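GH127 beta-L-arabinofuranoside (Geobacillus stearothermophilus, PDB 4QK0) probably hydrolyses beta-L-arabinofuranosidic linkages to release L-arabinose, as a family GH127 glycoside hydrolase. Local coordinates at residues Gln114-Leu119 and Ala171-Thr176; Lys130-Leu135 and Thr176-Gly181; Gly145-Ala150 and Arg161-Ile166. All coordinates share one frame; numbering follows the deposited sequence. Where two conformers were deposited one is given.

Contact 1: Gln114-Leu119 and Ala171-Thr176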
loop_
_atom_site.group_PDB
_atom_site.type_symbol
_atom_site.label_atom_id
_atom_site.label_comp_id
_atom_site.label_asym_id
_atom_site.label_seq_id
_atom_site.Cartn_x
_atom_site.Cartn_y
_atom_site.Cartn_z
ATOM N N GLN A 114 -36.720 -4.166 -27.553
ATOM C CA GLN A 114 -38.043 -4.663 -27.207
ATOM C C GLN A 114 -39.107 -3.665 -27.698
ATOM O O GLN A 114 -38.816 -2.509 -27.929
ATOM C CB GLN A 114 -38.134 -4.917 -25.692
ATOM C CG GLN A 114 -37.314 -6.143 -25.248
ATOM C CD GLN A 114 -37.405 -6.421 -23.751
ATOM O OE1 GLN A 114 -38.313 -5.945 -23.070
ATOM N NE2 GLN A 114 -36.434 -7.200 -23.215
ATOM N N PRO A 115 -40.345 -4.118 -27.860
ATOM C CA PRO A 115 -41.408 -3.223 -28.303
ATOM C C PRO A 115 -41.620 -2.005 -27.404
ATOM O O PRO A 115 -42.092 -0.991 -27.867
ATOM C CB PRO A 115 -42.659 -4.110 -28.253
ATOM C CG PRO A 115 -42.166 -5.518 -28.251
ATOM C CD PRO A 115 -40.817 -5.492 -27.609
ATOM N N ASP A 116 -41.350 -2.118 -26.105
ATOM C CA ASP A 116 -41.592 -0.962 -25.229
ATOM C C ASP A 116 -40.419 0.016 -25.211
ATOM O O ASP A 116 -40.524 1.039 -24.579
ATOM C CB ASP A 116 -41.967 -1.398 -23.804
ATOM C CG ASP A 116 -40.860 -2.192 -23.106
ATOM O OD1 ASP A 116 -39.741 -2.230 -23.631
ATOM O OD2 ASP A 116 -41.147 -2.760 -22.026
ATOM N N GLY A 117 -39.354 -0.262 -25.968
ATOM C CA GLY A 117 -38.184 0.608 -25.998
ATOM C C GLY A 117 -36.924 0.103 -25.237
ATOM O O GLY A 117 -35.821 0.493 -25.563
ATOM N N TYR A 118 -37.090 -0.844 -24.334
ATOM C CA TYR A 118 -35.969 -1.476 -23.617
ATOM C C TYR A 118 -34.985 -2.180 -24.547
ATOM O O TYR A 118 -35.379 -2.964 -25.407
ATOM C CB TYR A 118 -36.525 -2.470 -22.622
ATOM C CG TYR A 118 -35.526 -2.990 -21.641
ATOM C CD1 TYR A 118 -35.102 -2.200 -20.568
ATOM C CD2 TYR A 118 -35.110 -4.325 -21.683
ATOM C CE1 TYR A 118 -34.209 -2.693 -19.611
ATOM C CE2 TYR A 118 -34.227 -4.833 -20.743
ATOM C CZ TYR A 118 -33.764 -4.013 -19.706
ATOM O OH TYR A 118 -32.866 -4.481 -18.786
ATOM N N LEU A 119 -33.703 -1.854 -24.371
ATOM C CA LEU A 119 -32.609 -2.448 -25.140
ATOM C C LEU A 119 -31.468 -2.879 -24.184
ATOM O O LEU A 119 -30.629 -2.042 -23.723
ATOM C CB LEU A 119 -32.043 -1.428 -26.085
ATOM C CG LEU A 119 -31.450 -1.858 -27.427
ATOM C CD1 LEU A 119 -30.380 -0.889 -27.840
ATOM C CD2 LEU A 119 -30.940 -3.266 -27.498
ATOM N N ALA A 171 -35.049 6.072 -24.071
ATOM C CA ALA A 171 -35.069 7.199 -23.092
ATOM C C ALA A 171 -36.508 7.511 -22.603
ATOM O O ALA A 171 -36.768 7.709 -21.409
ATOM C CB ALA A 171 -34.444 8.431 -23.716
ATOM N N ASP A 172 -37.460 7.486 -23.531
ATOM C CA ASP A 172 -38.879 7.682 -23.151
ATOM C C ASP A 172 -39.344 6.576 -22.242
ATOM O O ASP A 172 -40.017 6.850 -21.231
ATOM C CB ASP A 172 -39.815 7.732 -24.393
ATOM C CG ASP A 172 -39.493 8.894 -25.335
ATOM O OD1 ASP A 172 -38.883 9.901 -24.910
ATOM O OD2 ASP A 172 -39.815 8.751 -26.537
ATOM N N TYR A 173 -39.020 5.325 -22.587
ATOM C CA TYR A 173 -39.419 4.204 -21.724
ATOM C C TYR A 173 -38.820 4.392 -20.334
ATOM O O TYR A 173 -39.525 4.276 -19.296
ATOM C CB TYR A 173 -39.005 2.860 -22.337
ATOM C CG TYR A 173 -39.238 1.702 -21.410
ATOM C CD1 TYR A 173 -40.476 1.462 -20.857
ATOM C CD2 TYR A 173 -38.163 0.866 -21.019
ATOM C CE1 TYR A 173 -40.658 0.430 -19.947
ATOM C CE2 TYR A 173 -38.329 -0.167 -20.105
ATOM C CZ TYR A 173 -39.540 -0.379 -19.562
ATOM O OH TYR A 173 -39.690 -1.420 -18.667
ATOM N N ILE A 174 -37.532 4.742 -20.283
ATOM C CA ILE A 174 -36.873 4.943 -18.981
ATOM C C ILE A 174 -37.623 6.009 -18.133
ATOM O O ILE A 174 -37.786 5.885 -16.938
ATOM C CB ILE A 174 -35.406 5.347 -19.197
ATOM C CG1 ILE A 174 -34.603 4.126 -19.685
ATOM C CG2 ILE A 174 -34.794 5.956 -17.917
ATOM C CD1 ILE A 174 -33.260 4.510 -20.220
ATOM N N GLY A 175 -38.069 7.048 -18.816
ATOM C CA GLY A 175 -38.876 8.127 -18.218
ATOM C C GLY A 175 -40.187 7.663 -17.636
ATOM O O GLY A 175 -40.632 8.200 -16.657
ATOM N N THR A 176 -40.798 6.624 -18.223
ATOM C CA THR A 176 -42.008 6.085 -17.630
ATOM C C THR A 176 -41.689 5.267 -16.412
ATOM O O THR A 176 -42.494 5.202 -15.488
ATOM C CB THR A 176 -42.858 5.231 -18.605
ATOM O OG1 THR A 176 -42.157 4.037 -18.991
ATOM C CG2 THR A 176 -43.239 6.043 -19.891
#
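The carboxylate of Asp-116 lies over one face of the Tyr-173 ring, its plane only 18° from that of the ring, so the two flat groups are stacked. Asp-116 CG sits 4.1 Å above the ring plane, over its centre, and OD2, on the same face, is 3.8 Å from Tyr-173 CZ. A chi1 of 62° puts this CG between the backbone N and the carbonyl carbon of Asp-116, which turns the carboxylate back over its own loop. There OD1 accepts from Tyr-118 N at 3.1 Å with an N-H...O angle of 166°, an Asx turn, while OD2 pairs with Arg-131 in a salt bridge. Tyr-173 OH is instead hydrogen-bonded to Trp-132 NE1. The loop follows helix 96-112 and begins with a type I beta turn from Gln-114 to Gly-117; through it the loop packs on helix 162-177 in the catalytic domain, whose clan is that of the six-hairpin glycosidases. Gly-117 fits closely here, since a beta carbon on it would lie 3.2 Å from Tyr-173 CB and would collide with the carbonyl O of Asp-116. Tyr-118 approaches differently: its CD1 arrives at the edge of the Tyr-173 ring, near that ring's plane, 3.8 Å from CE2. Its own hydroxyl is hydrogen-bonded to Glu-140. At the root of the Tyr-173 side chain, CB meets Asp-116 O at 3.3 Å.

Contact 2: Lys130-Leu135 and Thr176-Gly181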
loop_
_atom_site.group_PDB
_atom_site.type_symbol
_atom_site.label_atom_id
_atom_site.label_comp_id
_atom_site.label_asym_id
_atom_site.label_seq_id
_atom_site.Cartn_x
_atom_site.Cartn_y
_atom_site.Cartn_z
ATOM N N LYS A 130 -36.356 -9.926 -15.414
ATOM C CA LYS A 130 -35.731 -9.456 -14.152
ATOM C C LYS A 130 -35.198 -8.020 -14.229
ATOM O O LYS A 130 -34.484 -7.577 -13.322
ATOM C CB LYS A 130 -34.592 -10.404 -13.754
ATOM C CG LYS A 130 -34.996 -11.571 -12.869
ATOM C CD LYS A 130 -36.443 -11.974 -13.047
ATOM C CE LYS A 130 -36.803 -13.234 -12.267
ATOM N NZ LYS A 130 -36.396 -14.465 -12.996
ATOM N N ARG A 131 -35.594 -7.279 -15.270
ATOM C CA ARG A 131 -35.139 -5.940 -15.468
ATOM C C ARG A 131 -35.500 -4.991 -14.329
ATOM O O ARG A 131 -36.467 -5.171 -13.585
ATOM C CB ARG A 131 -35.571 -5.376 -16.809
ATOM C CG ARG A 131 -37.073 -5.169 -17.002
ATOM C CD ARG A 131 -37.368 -4.842 -18.453
ATOM N NE ARG A 131 -38.792 -4.649 -18.650
ATOM C CZ ARG A 131 -39.396 -4.235 -19.774
ATOM N NH1 ARG A 131 -38.729 -3.914 -20.863
ATOM N NH2 ARG A 131 -40.727 -4.095 -19.767
ATOM N N TRP A 132 -34.610 -4.039 -14.136
ATOM C CA TRP A 132 -34.786 -3.020 -13.116
ATOM C C TRP A 132 -34.818 -3.508 -11.665
ATOM O O TRP A 132 -35.328 -2.813 -10.810
ATOM C CB TRP A 132 -36.084 -2.230 -13.382
ATOM C CG TRP A 132 -36.326 -1.696 -14.802
ATOM C CD1 TRP A 132 -37.489 -1.790 -15.510
ATOM C CD2 TRP A 132 -35.413 -0.941 -15.617
ATOM N NE1 TRP A 132 -37.362 -1.129 -16.740
ATOM C CE2 TRP A 132 -36.101 -0.592 -16.815
ATOM C CE3 TRP A 132 -34.087 -0.521 -15.461
ATOM C CZ2 TRP A 132 -35.499 0.158 -17.828
ATOM C CZ3 TRP A 132 -33.482 0.222 -16.483
ATOM C CH2 TRP A 132 -34.185 0.541 -17.660
HETATM N N MSE A 133 -34.285 -4.671 -11.372
HETATM C CA MSE A 133 -34.282 -5.172 -9.996
HETATM C C MSE A 133 -32.928 -5.006 -9.310
HETATM O O MSE A 133 -32.803 -5.211 -8.115
HETATM C CB MSE A 133 -34.735 -6.641 -9.958
HETATM C CG MSE A 133 -36.181 -6.842 -10.444
HETATM SE SE MSE A 133 -37.566 -5.983 -9.321
HETATM C CE MSE A 133 -38.340 -4.589 -10.461
ATOM N N ASN A 134 -31.888 -4.645 -10.062
ATOM C CA ASN A 134 -30.564 -4.394 -9.496
ATOM C C ASN A 134 -29.829 -3.281 -10.216
ATOM O O ASN A 134 -28.845 -3.470 -10.945
ATOM C CB ASN A 134 -29.693 -5.663 -9.442
ATOM C CG ASN A 134 -28.476 -5.472 -8.536
ATOM O OD1 ASN A 134 -28.085 -4.343 -8.202
ATOM N ND2 ASN A 134 -27.878 -6.575 -8.132
ATOM N N LEU A 135 -30.310 -2.080 -9.937
ATOM C CA LEU A 135 -29.703 -0.846 -10.443
ATOM C C LEU A 135 -28.388 -0.560 -9.769
ATOM O O LEU A 135 -27.539 0.120 -10.337
ATOM C CB LEU A 135 -30.670 0.343 -10.221
ATOM C CG LEU A 135 -31.797 0.567 -11.267
ATOM C CD1 LEU A 135 -31.188 0.971 -12.582
ATOM C CD2 LEU A 135 -32.659 -0.677 -11.459
ATOM N N THR A 176 -40.798 6.624 -18.223
ATOM C CA THR A 176 -42.008 6.085 -17.630
ATOM C C THR A 176 -41.689 5.267 -16.412
ATOM O O THR A 176 -42.494 5.202 -15.488
ATOM C CB THR A 176 -42.858 5.231 -18.605
ATOM O OG1 THR A 176 -42.157 4.037 -18.991
ATOM C CG2 THR A 176 -43.239 6.043 -19.891
ATOM N N VAL A 177 -40.548 4.608 -16.420
ATOM C CA VAL A 177 -40.236 3.655 -15.357
ATOM C C VAL A 177 -39.717 4.352 -14.104
ATOM O O VAL A 177 -40.100 3.984 -12.988
ATOM C CB VAL A 177 -39.178 2.674 -15.809
ATOM C CG1 VAL A 177 -38.687 1.850 -14.639
ATOM C CG2 VAL A 177 -39.753 1.770 -16.872
ATOM N N PHE A 178 -38.858 5.335 -14.282
ATOM C CA PHE A 178 -38.217 5.976 -13.126
ATOM C C PHE A 178 -38.769 7.353 -12.772
ATOM O O PHE A 178 -38.890 8.230 -13.637
ATOM C CB PHE A 178 -36.713 6.094 -13.364
ATOM C CG PHE A 178 -36.042 4.761 -13.403
ATOM C CD1 PHE A 178 -35.650 4.150 -12.248
ATOM C CD2 PHE A 178 -35.900 4.094 -14.598
ATOM C CE1 PHE A 178 -35.065 2.905 -12.274
ATOM C CE2 PHE A 178 -35.303 2.845 -14.647
ATOM C CZ PHE A 178 -34.893 2.244 -13.479
ATOM N N GLY A 179 -39.036 7.558 -11.490
ATOM C CA GLY A 179 -39.467 8.868 -11.034
ATOM C C GLY A 179 -40.141 8.796 -9.695
ATOM O O GLY A 179 -40.114 7.751 -9.047
ATOM N N ARG A 180 -40.792 9.896 -9.302
ATOM C CA ARG A 180 -41.484 9.949 -8.018
ATOM C C ARG A 180 -42.962 9.636 -8.154
ATOM O O ARG A 180 -43.672 9.567 -7.168
ATOM C CB ARG A 180 -41.277 11.318 -7.402
ATOM C CG ARG A 180 -39.823 11.706 -7.294
ATOM C CD ARG A 180 -39.609 13.101 -6.734
ATOM N NE ARG A 180 -40.212 13.354 -5.438
ATOM C CZ ARG A 180 -39.575 13.412 -4.264
ATOM N NH1 ARG A 180 -38.263 13.220 -4.156
ATOM N NH2 ARG A 180 -40.281 13.678 -3.158
ATOM N N GLY A 181 -43.415 9.413 -9.386
ATOM C CA GLY A 181 -44.846 9.242 -9.688
ATOM C C GLY A 181 -45.406 7.896 -9.270
ATOM O O GLY A 181 -44.660 7.011 -8.831
#
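Aromatic packing carries most of this contact: the edge of Phe-178 points at the face of the Trp-132 six-membered ring in a T-shaped pair. The ring planes stand 88° apart and the centroids are separated by 4.9 Å, with Phe-178 CZ reaching Trp-132 CE3 at 3.5 Å. A CH-pi contact adds to it on the same indole face, where Val-177 CG1 lies 4.0 Å from the centroid of the five-membered ring and 14° off its normal. With CG1 anti to the backbone N (chi1 170°), CG2 is anti to the carbonyl carbon, and both methyls reach the pyrrole side of the indole, Val-177 CG2 lying 3.8 Å from Trp-132 NE1. Aliphatic packing involves Leu-135, whose CD1 touches Phe-178 CZ at 4.0 Å. Polar bonds come from outside the two segments: the indole NE1 is hydrogen-bonded to the Tyr-173 hydroxyl, and the backbone N of Trp-132 to Glu-140. With the indole cut back to an alanine here, Phe-178 and Val-177 would probably face a gap and the Tyr-173 hydroxyl would lose its partner. Trp-132 occupies the third position of a type II beta turn running from Lys-130 to Met-133. This turn packs against the C-terminal end of helix 162-177, where Phe-178 is the first residue to leave helical geometry, within the helical catalytic domain of the six-hairpin clan.

Contact 3: Gly145-Ala150 and Arg161-Ile166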
loop_
_atom_site.group_PDB
_atom_site.type_symbol
_atom_site.label_atom_id
_atom_site.label_comp_id
_atom_site.label_asym_id
_atom_site.label_seq_id
_atom_site.Cartn_x
_atom_site.Cartn_y
_atom_site.Cartn_z
ATOM N N GLY A 145 -27.227 5.047 -21.165
ATOM C CA GLY A 145 -26.542 6.323 -21.302
ATOM C C GLY A 145 -25.466 6.295 -22.343
ATOM O O GLY A 145 -25.393 7.180 -23.202
ATOM N N HIS A 146 -24.635 5.244 -22.333
ATOM C CA HIS A 146 -23.571 5.192 -23.307
ATOM C C HIS A 146 -24.095 5.080 -24.713
ATOM O O HIS A 146 -23.536 5.661 -25.622
ATOM C CB HIS A 146 -22.561 4.076 -22.998
ATOM C CG HIS A 146 -21.440 4.557 -22.144
ATOM N ND1 HIS A 146 -21.279 4.157 -20.833
ATOM C CD2 HIS A 146 -20.531 5.542 -22.349
ATOM C CE1 HIS A 146 -20.288 4.839 -20.289
ATOM N NE2 HIS A 146 -19.806 5.660 -21.188
ATOM N N LEU A 147 -25.136 4.303 -24.881
ATOM C CA LEU A 147 -25.796 4.160 -26.201
ATOM C C LEU A 147 -26.425 5.501 -26.708
ATOM O O LEU A 147 -26.290 5.864 -27.852
ATOM C CB LEU A 147 -26.886 3.114 -26.073
ATOM C CG LEU A 147 -26.830 1.667 -26.539
ATOM C CD1 LEU A 147 -25.623 1.266 -27.354
ATOM C CD2 LEU A 147 -27.191 0.680 -25.446
ATOM N N ILE A 148 -27.102 6.216 -25.795
ATOM C CA ILE A 148 -27.575 7.591 -26.067
ATOM C C ILE A 148 -26.442 8.481 -26.545
ATOM O O ILE A 148 -26.541 9.113 -27.606
ATOM C CB ILE A 148 -28.217 8.179 -24.841
ATOM C CG1 ILE A 148 -29.570 7.489 -24.581
ATOM C CG2 ILE A 148 -28.393 9.667 -25.005
ATOM C CD1 ILE A 148 -30.193 7.753 -23.224
ATOM N N GLU A 149 -25.319 8.486 -25.827
ATOM C CA GLU A 149 -24.211 9.347 -26.264
ATOM C C GLU A 149 -23.798 8.967 -27.641
ATOM O O GLU A 149 -23.434 9.840 -28.425
ATOM C CB GLU A 149 -22.992 9.268 -25.348
ATOM C CG GLU A 149 -23.153 9.846 -23.964
ATOM C CD GLU A 149 -21.790 9.983 -23.242
ATOM O OE1 GLU A 149 -21.440 9.126 -22.392
ATOM O OE2 GLU A 149 -21.085 10.981 -23.515
ATOM N N ALA A 150 -23.776 7.667 -27.940
ATOM C CA ALA A 150 -23.256 7.262 -29.251
ATOM C C ALA A 150 -24.231 7.739 -30.353
ATOM O O ALA A 150 -23.808 8.186 -31.399
ATOM C CB ALA A 150 -23.131 5.747 -29.326
ATOM N N ARG A 161 -30.533 9.656 -38.431
ATOM C CA ARG A 161 -31.345 9.739 -37.244
ATOM C C ARG A 161 -31.780 8.404 -36.680
ATOM O O ARG A 161 -32.389 8.348 -35.605
ATOM C CB ARG A 161 -32.723 10.351 -37.684
ATOM C CG ARG A 161 -33.030 11.795 -37.407
ATOM C CD ARG A 161 -34.523 12.029 -37.232
ATOM N NE ARG A 161 -34.669 13.112 -36.262
ATOM C CZ ARG A 161 -34.783 12.942 -34.946
ATOM N NH1 ARG A 161 -34.837 11.724 -34.437
ATOM N NH2 ARG A 161 -34.861 13.992 -34.133
ATOM N N ARG A 162 -31.617 7.356 -37.454
ATOM C CA ARG A 162 -32.090 6.043 -37.046
ATOM C C ARG A 162 -31.675 5.671 -35.588
ATOM O O ARG A 162 -32.498 5.257 -34.775
ATOM C CB ARG A 162 -31.548 5.022 -38.051
ATOM C CG ARG A 162 -31.929 3.599 -37.776
ATOM C CD ARG A 162 -33.354 3.295 -38.173
ATOM N NE ARG A 162 -33.551 1.876 -37.875
ATOM C CZ ARG A 162 -34.375 1.370 -36.952
ATOM N NH1 ARG A 162 -35.167 2.135 -36.222
ATOM N NH2 ARG A 162 -34.411 0.057 -36.775
ATOM N N PHE A 163 -30.402 5.869 -35.263
ATOM C CA PHE A 163 -29.877 5.434 -33.954
ATOM C C PHE A 163 -30.495 6.358 -32.908
ATOM O O PHE A 163 -31.001 5.926 -31.877
ATOM C CB PHE A 163 -28.344 5.481 -33.997
ATOM C CG PHE A 163 -27.625 4.840 -32.795
ATOM C CD1 PHE A 163 -28.291 4.103 -31.814
ATOM C CD2 PHE A 163 -26.223 4.969 -32.695
ATOM C CE1 PHE A 163 -27.574 3.531 -30.754
ATOM C CE2 PHE A 163 -25.532 4.415 -31.648
ATOM C CZ PHE A 163 -26.202 3.684 -30.672
ATOM N N LEU A 164 -30.518 7.637 -33.223
ATOM C CA LEU A 164 -31.200 8.598 -32.356
ATOM C C LEU A 164 -32.664 8.258 -32.067
ATOM O O LEU A 164 -33.098 8.351 -30.918
ATOM C CB LEU A 164 -31.116 9.998 -32.960
ATOM C CG LEU A 164 -31.603 11.138 -32.057
ATOM C CD1 LEU A 164 -30.707 11.195 -30.840
ATOM C CD2 LEU A 164 -31.562 12.451 -32.807
ATOM N N ASP A 165 -33.394 7.791 -33.094
ATOM C CA ASP A 165 -34.784 7.391 -32.913
ATOM C C ASP A 165 -34.932 6.215 -31.984
ATOM O O ASP A 165 -35.775 6.200 -31.117
ATOM C CB ASP A 165 -35.435 7.086 -34.274
ATOM C CG ASP A 165 -35.696 8.364 -35.103
ATOM O OD1 ASP A 165 -35.909 9.430 -34.495
ATOM O OD2 ASP A 165 -35.663 8.312 -36.355
ATOM N N ILE A 166 -34.107 5.209 -32.190
ATOM C CA ILE A 166 -34.070 4.036 -31.316
ATOM C C ILE A 166 -33.825 4.463 -29.863
ATOM O O ILE A 166 -34.543 4.018 -28.964
ATOM C CB ILE A 166 -32.935 3.093 -31.800
ATOM C CG1 ILE A 166 -33.343 2.444 -33.139
ATOM C CG2 ILE A 166 -32.579 2.055 -30.747
ATOM C CD1 ILE A 166 -32.169 1.819 -33.913
#
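Backbone Asp-165 N donates to Arg-161 O at 2.8 Å, and the helical turn closed by this bond carries Phe-163, the residue that reaches across to Leu-147 and Ala-150. On the facing segment the matching bonds are Glu-149 N to Gly-145 O at 2.9 Å and Ala-150 N to His-146 O at 3.1 Å, so residues 145-150 and 162-166 present regular helical backbone to each other. The meeting itself is apolar. The Phe-163 side chain reaches across to helix 140-158 with CG anti to the backbone N (chi1 -170°), which places the far end of the ring against the other helix. There CE2 packs on the methyl of Ala-150, with 3.6 Å between Phe-163 CE2 and Ala-150 CB. The neighbouring CZ lies 3.6 Å from the carbonyl O of Leu-147, and the same ring carbon meets the Leu-147 side chain at CD1, 4.1 Å away. Leu-147 and Phe-163 cross at about a right angle; CD1 is the leucine side-chain atom that reaches the ring. The small side chain of Ala-150 lets the aromatic ring come near the helix backbone: Phe-163 CE2 is 3.8 Å from Ala-150 C, while the closest alpha carbons of the two segments, those of Ala-150 and Phe-163, are 8.3 Å apart. Outside the two segments, Phe-163 also touches Ala-151 and, on helix 96-112, Ile-106 and Leu-109. Helices 140-158 and 162-177 follow each other in sequence with a short connection and run in opposing directions, forming a helical hairpin, consistent with the six-hairpin glycosidase clan to which the catalytic domain belongs.

All three contacts use helix 162-177 and fall within the GH127 catalytic domain range. Contact 3 is made near the start of this helix, contact 1 farther along, and contact 2 where it ends. Centres of contacts 1 and 2 are 11 Å apart, those of 1 and 3 about 12 Å, and those of 2 and 3 about 20 Å. Along the chain the segments of contacts 1 and 2 alternate, whereas both segments of contact 3 fall between the two of either other contact. Contacts 1 and 2 share Thr-176 and are joined by a salt bridge. The loops on either side of helix 122-126 are therefore tied together, with helix 162-177 as the common element along which the three contacts follow one another.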